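Local coordinates for DNA-binding protein reb1 (Schizosaccharomyces pombe, PDB 5EYB) that recognises specific DNA sites in the rDNA and upstream of many genes, and acts in terminating transcription by RNA polymerase I, at residues A[71-74]-A[75-79]; A[269-272]-A[273-277]; A[332-335]-A[336-339]. All blocks are in the same frame, centred on the assembly; numbering follows the deposited sequence.

Contact 1 (A[71-74]-A[75-79]); sequences TILR and HLRAL. With nucleotides of chain B.
His75 and Thr71, one turn apart on the same helix, hold the phosphate of DA17 of chain B between them. The imidazole meets it edge-on: His75 NE2 donates to OP1 of DA17 of chain B at 3.1 Å in a bent bond of 139°. Thr71 reaches for the other oxygen with a weak bond, OG1 to OP2 of DA17 of chain B at 3.4 Å; with OG1 anti to the backbone N (chi1 -175°), the hydroxyl faces the DNA. The same two residues are joined through the backbone, where His75 N donates to Thr71 O at 3.1 Å. Arg74 runs out fully extended from CG to NE, and its NH1 lies 3.7 Å from the methyl C7 of DT18 of chain B. That methyl marks the major groove, consistent with helix 69-79 of the first Myb-associated domain, a family of the helix-turn-helix clan, sensing base edges as well as backbone. Further back, Leu73 and Arg77 lie side by side, Leu73 CD1 touching Arg77 NH1 at 4.0 Å, while Arg77 NE bonds to Leu44 O. Trp14 and Trp19 meet the His75 ring, and Leu73 and Ile72 pack on helix 51-63.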
loop_
_atom_site.group_PDB
_atom_site.type_symbol
_atom_site.label_atom_id
_atom_site.label_comp_id
_atom_site.label_asym_id
_atom_site.label_seq_id
_atom_site.Cartn_x
_atom_site.Cartn_y
_atom_site.Cartn_z
ATOM N N THR A 71 7.365 12.541 -4.436
ATOM C CA THR A 71 7.310 11.566 -5.517
ATOM C C THR A 71 7.857 12.137 -6.827
ATOM O O THR A 71 8.372 11.391 -7.657
ATOM C CB THR A 71 5.881 11.053 -5.746
ATOM O OG1 THR A 71 5.893 10.022 -6.739
ATOM C CG2 THR A 71 5.015 12.160 -6.232
ATOM N N ILE A 72 7.753 13.452 -7.012
ATOM C CA ILE A 72 8.328 14.084 -8.194
ATOM C C ILE A 72 9.847 13.986 -8.127
ATOM O O ILE A 72 10.507 13.696 -9.123
ATOM C CB ILE A 72 7.902 15.562 -8.332
ATOM C CG1 ILE A 72 6.435 15.654 -8.751
ATOM C CG2 ILE A 72 8.759 16.273 -9.363
ATOM C CD1 ILE A 72 5.921 17.069 -8.854
ATOM N N LEU A 73 10.393 14.212 -6.937
ATOM C CA LEU A 73 11.830 14.110 -6.727
ATOM C C LEU A 73 12.317 12.680 -6.926
ATOM O O LEU A 73 13.395 12.457 -7.473
ATOM C CB LEU A 73 12.209 14.596 -5.328
ATOM C CG LEU A 73 12.139 16.102 -5.094
ATOM C CD1 LEU A 73 12.653 16.437 -3.704
ATOM C CD2 LEU A 73 12.926 16.850 -6.158
ATOM N N ARG A 74 11.518 11.717 -6.476
ATOM C CA ARG A 74 11.863 10.309 -6.632
ATOM C C ARG A 74 11.993 9.942 -8.105
ATOM O O ARG A 74 12.937 9.261 -8.500
ATOM C CB ARG A 74 10.819 9.415 -5.962
ATOM C CG ARG A 74 10.947 9.316 -4.452
ATOM C CD ARG A 74 9.849 8.431 -3.883
ATOM N NE ARG A 74 9.885 8.360 -2.426
ATOM C CZ ARG A 74 9.048 7.629 -1.698
ATOM N NH1 ARG A 74 8.111 6.907 -2.295
ATOM N NH2 ARG A 74 9.147 7.616 -0.377
ATOM N N HIS A 75 11.054 10.389 -8.912
ATOM C CA HIS A 75 11.145 10.242 -10.348
ATOM C C HIS A 75 12.267 11.029 -10.961
ATOM O O HIS A 75 12.861 10.594 -11.900
ATOM C CB HIS A 75 9.829 10.585 -11.015
ATOM C CG HIS A 75 8.756 9.594 -10.746
ATOM N ND1 HIS A 75 8.018 9.011 -11.741
ATOM C CD2 HIS A 75 8.311 9.069 -9.591
ATOM C CE1 HIS A 75 7.160 8.167 -11.211
ATOM N NE2 HIS A 75 7.314 8.188 -9.907
ATOM N N LEU A 76 12.503 12.230 -10.481
ATOM C CA LEU A 76 13.581 13.033 -11.012
ATOM C C LEU A 76 14.944 12.431 -10.752
ATOM O O LEU A 76 15.784 12.396 -11.616
ATOM C CB LEU A 76 13.516 14.430 -10.423
ATOM C CG LEU A 76 14.640 15.363 -10.802
ATOM C CD1 LEU A 76 14.682 15.491 -12.294
ATOM C CD2 LEU A 76 14.412 16.713 -10.180
ATOM N N ARG A 77 15.150 11.959 -9.540
ATOM C CA ARG A 77 16.389 11.318 -9.153
ATOM C C ARG A 77 16.599 10.003 -9.845
ATOM O O ARG A 77 17.701 9.570 -9.982
ATOM C CB ARG A 77 16.514 11.189 -7.647
ATOM C CG ARG A 77 16.703 12.523 -6.970
ATOM C CD ARG A 77 17.134 12.390 -5.534
ATOM N NE ARG A 77 17.700 13.633 -5.063
ATOM C CZ ARG A 77 17.090 14.425 -4.213
ATOM N NH1 ARG A 77 15.928 14.084 -3.734
ATOM N NH2 ARG A 77 17.648 15.537 -3.831
ATOM N N ALA A 78 15.520 9.313 -10.152
ATOM C CA ALA A 78 15.536 8.121 -10.979
ATOM C C ALA A 78 15.899 8.358 -12.432
ATOM O O ALA A 78 16.442 7.491 -13.074
ATOM C CB ALA A 78 14.226 7.388 -10.875
ATOM N N LEU A 79 15.544 9.513 -12.966
ATOM C CA LEU A 79 15.794 9.837 -14.362
ATOM C C LEU A 79 17.257 9.933 -14.767
ATOM O O LEU A 79 17.680 9.365 -15.752
ATOM C CB LEU A 79 15.142 11.175 -14.643
ATOM C CG LEU A 79 14.588 11.488 -16.009
ATOM C CD1 LEU A 79 15.110 12.840 -16.398
ATOM C CD2 LEU A 79 14.974 10.450 -17.025
ATOM P P DA B 17 4.880 6.503 -7.506
ATOM O OP1 DA B 17 4.646 7.128 -8.825
ATOM O OP2 DA B 17 6.197 6.635 -6.842
ATOM O "O5'" DA B 17 3.767 7.042 -6.505
ATOM C "C5'" DA B 17 2.410 6.994 -6.888
ATOM C "C4'" DA B 17 1.541 7.639 -5.834
ATOM O "O4'" DA B 17 1.476 6.781 -4.671
ATOM C "C3'" DA B 17 2.022 9.004 -5.343
ATOM O "O3'" DA B 17 0.918 9.891 -5.289
ATOM C "C2'" DA B 17 2.598 8.709 -3.953
ATOM C "C1'" DA B 17 1.760 7.522 -3.506
ATOM N N9 DA B 17 2.443 6.636 -2.568
ATOM C C8 DA B 17 3.721 6.152 -2.665
ATOM N N7 DA B 17 4.062 5.354 -1.677
ATOM C C5 DA B 17 2.927 5.303 -0.884
ATOM C C6 DA B 17 2.634 4.629 0.321
ATOM N N6 DA B 17 3.506 3.841 0.957
ATOM N N1 DA B 17 1.404 4.793 0.845
ATOM C C2 DA B 17 0.531 5.581 0.206
ATOM N N3 DA B 17 0.689 6.265 -0.927
ATOM C C4 DA B 17 1.919 6.083 -1.424
ATOM P P DT B 18 1.091 11.394 -4.758
ATOM O OP1 DT B 18 0.149 12.244 -5.517
ATOM O OP2 DT B 18 2.516 11.743 -4.726
ATOM O "O5'" DT B 18 0.623 11.295 -3.240
ATOM C "C5'" DT B 18 -0.422 10.411 -2.891
ATOM C "C4'" DT B 18 -0.697 10.475 -1.404
ATOM O "O4'" DT B 18 0.035 9.423 -0.722
ATOM C "C3'" DT B 18 -0.289 11.785 -0.731
ATOM O "O3'" DT B 18 -1.330 12.214 0.113
ATOM C "C2'" DT B 18 0.954 11.395 0.066
ATOM C "C1'" DT B 18 0.634 9.960 0.429
ATOM N N1 DT B 18 1.835 9.148 0.759
ATOM C C2 DT B 18 1.798 8.305 1.847
ATOM O O2 DT B 18 0.820 8.181 2.568
ATOM N N3 DT B 18 2.954 7.605 2.064
ATOM C C4 DT B 18 4.119 7.662 1.319
ATOM O O4 DT B 18 5.109 6.992 1.593
ATOM C C5 DT B 18 4.089 8.567 0.195
ATOM C C7 DT B 18 5.294 8.713 -0.686
ATOM C C6 DT B 18 2.962 9.257 -0.028
#

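Contact 2 (A[269-272]-A[273-277]); sequences RYKF and QQLTK. With nucleotides of chain C.
Four side-chain pairs, each joining a residue to the one four places on, follow one another along the last turns of helix 265-275: Arg269 with Gln273, Tyr270 with Gln274, Lys271 with Leu275 and Phe272 with Thr276. The helix meets the DNA with part of its surface, and most of these side chains keep some surface exposed. Tyr270 has its CG anti to the backbone N (chi1 -176°), and its hydroxyl donates to OP2 of DA10 of chain C, which lies at the ring edge; the modelled 2.5 Å between Tyr270 OH and that OP2 is very short, its exact length doubtful. Gln274 covers one face of that ring: its bent chain brings CG to 4.0 Å from the centroid in a CH-pi contact, and OE1 comes to 3.4 Å from Tyr270 CE1. The amide lies nearly flat on the ring, the planes 24° apart. The pair before it is turned more steeply, its planes 66° apart, for Gln273 NE2 sits over the face of the Arg269 guanidinium, 3.5 Å from CZ, as packing and not a bond; NH2 of Arg269 has a salt bridge to a DNA phosphate instead. Lys271 folds back so that its CG meets Leu275 CD1 at 3.8 Å; NZ makes salt bridges to Asp321 and Glu231, and Lys271 a cation-pi contact with Trp226. At the end of the helix, Thr276 lays CG2 over the Phe272 ring, 3.9 Å from the centroid, and Phe272 O accepts Thr276 N at 3.0 Å; the threonine OG1 is modelled very close to the same oxygen, at a doubtful length. Phe272 and Leu275 press inward on helix 228-238, while Leu275 and Thr276 also meet Phe325 of helix 320-333. Phosphate-gripping and core-facing sides suit the recognition helix of a Myb-type helix-turn-helix, here in the predicted motif of the second Myb repeat.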
loop_
_atom_site.group_PDB
_atom_site.type_symbol
_atom_site.label_atom_id
_atom_site.label_comp_id
_atom_site.label_asym_id
_atom_site.label_seq_id
_atom_site.Cartn_x
_atom_site.Cartn_y
_atom_site.Cartn_z
ATOM N N ARG A 269 -2.004 -7.146 7.664
ATOM C CA ARG A 269 -0.857 -7.598 6.898
ATOM C C ARG A 269 0.395 -6.847 7.326
ATOM O O ARG A 269 1.461 -7.440 7.462
ATOM C CB ARG A 269 -1.104 -7.410 5.399
ATOM C CG ARG A 269 0.038 -7.890 4.519
ATOM C CD ARG A 269 -0.233 -7.596 3.052
ATOM N NE ARG A 269 0.914 -7.932 2.212
ATOM C CZ ARG A 269 1.933 -7.111 1.979
ATOM N NH1 ARG A 269 1.951 -5.900 2.520
ATOM N NH2 ARG A 269 2.937 -7.500 1.205
ATOM N N TYR A 270 0.255 -5.545 7.553
ATOM C CA TYR A 270 1.388 -4.718 7.948
ATOM C C TYR A 270 1.835 -5.015 9.375
ATOM O O TYR A 270 3.019 -5.240 9.623
ATOM C CB TYR A 270 1.053 -3.234 7.808
ATOM C CG TYR A 270 2.225 -2.335 8.124
ATOM C CD1 TYR A 270 3.202 -2.074 7.170
ATOM C CD2 TYR A 270 2.364 -1.758 9.379
ATOM C CE1 TYR A 270 4.282 -1.257 7.456
ATOM C CE2 TYR A 270 3.441 -0.938 9.676
ATOM C CZ TYR A 270 4.397 -0.692 8.711
ATOM O OH TYR A 270 5.470 0.123 9.002
ATOM N N LYS A 271 0.885 -5.012 10.305
ATOM C CA LYS A 271 1.185 -5.254 11.715
ATOM C C LYS A 271 1.846 -6.609 11.933
ATOM O O LYS A 271 2.799 -6.729 12.705
ATOM C CB LYS A 271 -0.086 -5.160 12.559
ATOM C CG LYS A 271 0.074 -5.679 13.980
ATOM C CD LYS A 271 1.056 -4.850 14.788
ATOM C CE LYS A 271 0.510 -3.464 15.035
ATOM N NZ LYS A 271 1.313 -2.720 16.038
ATOM N N PHE A 272 1.339 -7.625 11.244
ATOM C CA PHE A 272 1.885 -8.967 11.361
ATOM C C PHE A 272 3.332 -9.022 10.883
ATOM O O PHE A 272 4.155 -9.739 11.450
ATOM C CB PHE A 272 1.037 -9.962 10.572
ATOM C CG PHE A 272 1.583 -11.356 10.582
ATOM C CD1 PHE A 272 1.312 -12.211 11.634
ATOM C CD2 PHE A 272 2.373 -11.812 9.540
ATOM C CE1 PHE A 272 1.815 -13.495 11.646
ATOM C CE2 PHE A 272 2.879 -13.094 9.549
ATOM C CZ PHE A 272 2.599 -13.936 10.603
ATOM N N GLN A 273 3.634 -8.263 9.836
ATOM C CA GLN A 273 4.987 -8.216 9.294
ATOM C C GLN A 273 5.958 -7.585 10.285
ATOM O O GLN A 273 7.092 -8.041 10.436
ATOM C CB GLN A 273 5.007 -7.447 7.973
ATOM C CG GLN A 273 4.407 -8.217 6.810
ATOM C CD GLN A 273 4.299 -7.382 5.550
ATOM O OE1 GLN A 273 4.259 -6.152 5.608
ATOM N NE2 GLN A 273 4.254 -8.047 4.400
ATOM N N GLN A 274 5.505 -6.538 10.965
ATOM C CA GLN A 274 6.340 -5.844 11.932
ATOM C C GLN A 274 6.565 -6.690 13.183
ATOM O O GLN A 274 7.661 -6.698 13.743
ATOM C CB GLN A 274 5.720 -4.499 12.306
ATOM C CG GLN A 274 5.326 -3.641 11.114
ATOM C CD GLN A 274 6.450 -3.479 10.105
ATOM O OE1 GLN A 274 6.245 -3.633 8.901
ATOM N NE2 GLN A 274 7.642 -3.158 10.593
ATOM N N LEU A 275 5.528 -7.398 13.618
ATOM C CA LEU A 275 5.638 -8.270 14.783
ATOM C C LEU A 275 6.583 -9.439 14.515
ATOM O O LEU A 275 7.324 -9.867 15.397
ATOM C CB LEU A 275 4.263 -8.808 15.192
ATOM C CG LEU A 275 3.223 -7.859 15.793
ATOM C CD1 LEU A 275 1.851 -8.519 15.778
ATOM C CD2 LEU A 275 3.603 -7.452 17.210
ATOM N N THR A 276 6.551 -9.953 13.291
ATOM C CA THR A 276 7.288 -11.165 12.957
ATOM C C THR A 276 8.607 -10.885 12.239
ATOM O O THR A 276 9.247 -11.810 11.735
ATOM C CB THR A 276 6.435 -12.106 12.083
ATOM O OG1 THR A 276 5.923 -11.385 10.955
ATOM C CG2 THR A 276 5.274 -12.665 12.886
ATOM N N LYS A 277 9.015 -9.619 12.203
ATOM C CA LYS A 277 10.266 -9.235 11.551
ATOM C C LYS A 277 11.467 -9.937 12.183
ATOM O O LYS A 277 11.437 -10.302 13.359
ATOM C CB LYS A 277 10.461 -7.718 11.607
ATOM P P DA C 10 5.044 1.804 12.241
ATOM O OP1 DA C 10 5.066 1.577 13.701
ATOM O OP2 DA C 10 5.759 0.875 11.340
ATOM O "O5'" DA C 10 3.521 1.886 11.771
ATOM C "C5'" DA C 10 2.658 2.851 12.355
ATOM C "C4'" DA C 10 1.601 3.302 11.365
ATOM O "O4'" DA C 10 2.234 3.973 10.249
ATOM C "C3'" DA C 10 0.752 2.175 10.767
ATOM O "O3'" DA C 10 -0.623 2.406 11.052
ATOM C "C2'" DA C 10 1.042 2.232 9.261
ATOM C "C1'" DA C 10 1.547 3.650 9.069
ATOM N N9 DA C 10 2.470 3.782 7.945
ATOM C C8 DA C 10 3.633 3.091 7.752
ATOM N N7 DA C 10 4.263 3.414 6.648
ATOM C C5 DA C 10 3.455 4.381 6.075
ATOM C C6 DA C 10 3.567 5.128 4.886
ATOM N N6 DA C 10 4.588 5.002 4.031
ATOM N N1 DA C 10 2.585 6.011 4.609
ATOM C C2 DA C 10 1.566 6.134 5.466
ATOM N N3 DA C 10 1.354 5.490 6.612
ATOM C C4 DA C 10 2.345 4.619 6.860
#

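Contact 3 (A[332-335]-A[336-339]); sequences KMIP and SYDN
Ile334 lays its side chain against the edge of the Tyr337 ring, with Ile334 CB 3.8 Å from Tyr337 CD2 and Ile334 CD1 touching CE2 of the same ring. Together they form the turn between helix 320-333 and helix 342-356: the first helix stops, Ile334 leaves the helical conformation, and a short, weakly bonded helical turn at 336-339 leads on to the second. Tyr337 has its CG beside the backbone N (chi1 -75°), which turns the ring edge toward Ile334. Beyond that residue the ring packs on Leu291 of helix 284-299, on Phe327 and Lys331 of helix 320-333, and on Ala345, while its OH bonds to Thr346 OG1. If a valine stood in place of Tyr337, Thr346 would probably lose this hydroxyl partner and Ile334 would be left without the ring along its flank. Ile334 itself also leans on Leu291 and on Ala349 and Phe353, so the two residues bring three helices together under the turn. Ser336, the buried residue here, sits beside the isoleucine, its OG 3.7 Å from Ile334 CG2, and its hydroxyl pairs with Ser348 OG. Pro335 lies on the outer side, and several residues of the turn touch a crystal neighbour, so its exact shape may owe something to the lattice. Two backbone bonds, each spanning three residues, close the turn. Tyr337 N donates to Ile334 O at 3.2 Å, coming in from above the carbonyl plane rather than onto a lone pair. Pro335 O takes Asp338 N at 3.1 Å, 60° out of its carbonyl plane, and receives a second, weak bond from Asn339 N at 3.4 Å.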
loop_
_atom_site.group_PDB
_atom_site.type_symbol
_atom_site.label_atom_id
_atom_site.label_comp_id
_atom_site.label_asym_id
_atom_site.label_seq_id
_atom_site.Cartn_x
_atom_site.Cartn_y
_atom_site.Cartn_z
ATOM N N LYS A 332 2.880 -16.675 26.957
ATOM C CA LYS A 332 2.287 -17.947 26.561
ATOM C C LYS A 332 3.101 -19.153 27.040
ATOM O O LYS A 332 2.540 -20.208 27.342
ATOM C CB LYS A 332 2.127 -17.990 25.037
ATOM C CG LYS A 332 1.438 -19.240 24.503
ATOM C CD LYS A 332 1.414 -19.251 22.979
ATOM C CE LYS A 332 0.804 -20.538 22.441
ATOM N NZ LYS A 332 0.801 -20.579 20.951
ATOM N N MET A 333 4.421 -18.996 27.117
ATOM C CA MET A 333 5.300 -20.123 27.425
ATOM C C MET A 333 5.721 -20.197 28.892
ATOM O O MET A 333 5.879 -21.291 29.436
ATOM C CB MET A 333 6.549 -20.077 26.540
ATOM C CG MET A 333 6.254 -20.213 25.055
ATOM S SD MET A 333 5.148 -21.590 24.684
ATOM C CE MET A 333 4.882 -21.347 22.928
ATOM N N ILE A 334 5.909 -19.045 29.529
ATOM C CA ILE A 334 6.290 -19.019 30.939
ATOM C C ILE A 334 5.107 -19.412 31.823
ATOM O O ILE A 334 4.067 -18.753 31.803
ATOM C CB ILE A 334 6.805 -17.635 31.368
ATOM C CG1 ILE A 334 8.047 -17.254 30.564
ATOM C CG2 ILE A 334 7.110 -17.619 32.857
ATOM C CD1 ILE A 334 8.517 -15.841 30.810
ATOM N N PRO A 335 5.268 -20.492 32.602
ATOM C CA PRO A 335 4.195 -21.031 33.445
ATOM C C PRO A 335 3.700 -20.044 34.501
ATOM O O PRO A 335 2.583 -20.186 34.995
ATOM C CB PRO A 335 4.849 -22.247 34.112
ATOM C CG PRO A 335 5.982 -22.607 33.221
ATOM C CD PRO A 335 6.490 -21.307 32.686
ATOM N N SER A 336 4.525 -19.058 34.834
ATOM C CA SER A 336 4.185 -18.085 35.865
ATOM C C SER A 336 2.953 -17.266 35.493
ATOM O O SER A 336 2.190 -16.855 36.367
ATOM C CB SER A 336 5.371 -17.155 36.127
ATOM O OG SER A 336 6.529 -17.897 36.469
ATOM N N TYR A 337 2.753 -17.042 34.197
ATOM C CA TYR A 337 1.639 -16.221 33.729
ATOM C C TYR A 337 0.298 -16.951 33.781
ATOM O O TYR A 337 -0.758 -16.335 33.642
ATOM C CB TYR A 337 1.909 -15.718 32.312
ATOM C CG TYR A 337 2.930 -14.608 32.265
ATOM C CD1 TYR A 337 2.558 -13.287 32.484
ATOM C CD2 TYR A 337 4.268 -14.878 32.016
ATOM C CE1 TYR A 337 3.490 -12.266 32.451
ATOM C CE2 TYR A 337 5.207 -13.863 31.981
ATOM C CZ TYR A 337 4.812 -12.560 32.199
ATOM O OH TYR A 337 5.740 -11.547 32.165
ATOM N N ASP A 338 0.339 -18.264 33.983
ATOM C CA ASP A 338 -0.885 -19.033 34.154
ATOM C C ASP A 338 -1.203 -19.190 35.634
ATOM O O ASP A 338 -2.321 -19.544 36.002
ATOM C CB ASP A 338 -0.768 -20.405 33.488
ATOM C CG ASP A 338 -0.835 -20.326 31.974
ATOM O OD1 ASP A 338 -0.548 -19.243 31.419
ATOM O OD2 ASP A 338 -1.172 -21.346 31.338
ATOM N N ASN A 339 -0.215 -18.913 36.477
ATOM C CA ASN A 339 -0.378 -19.028 37.922
ATOM C C ASN A 339 -0.780 -17.712 38.580
ATOM O O ASN A 339 -1.595 -17.691 39.503
ATOM C CB ASN A 339 0.915 -19.533 38.565
ATOM C CG ASN A 339 1.300 -20.917 38.094
ATOM O OD1 ASN A 339 0.442 -21.728 37.742
ATOM N ND2 ASN A 339 2.598 -21.198 38.087
#

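In the fold
Contact 1 is buried, wedged between its own domain and the DNA, whereas contacts 2 and 3 lie at the surface. The first two share a scheme, a helix that turns one side to phosphate and the other to neighbouring helices, yet they sit in different domains with centres about 29 Å apart. Contact 1 meets phosphate with an imidazole and a threonine hydroxyl, contact 2 with a tyrosine hydroxyl and an arginine. Contact 3 does not touch the DNA, its nearest atom lying about 23 Å away; it turns the chain with backbone bonds and apolar packing. Helix 320-333 links it to contact 2: Asp321 and Phe325 meet residues 269-277, while residues 332-333 close that helix and 334-335 lead out of it.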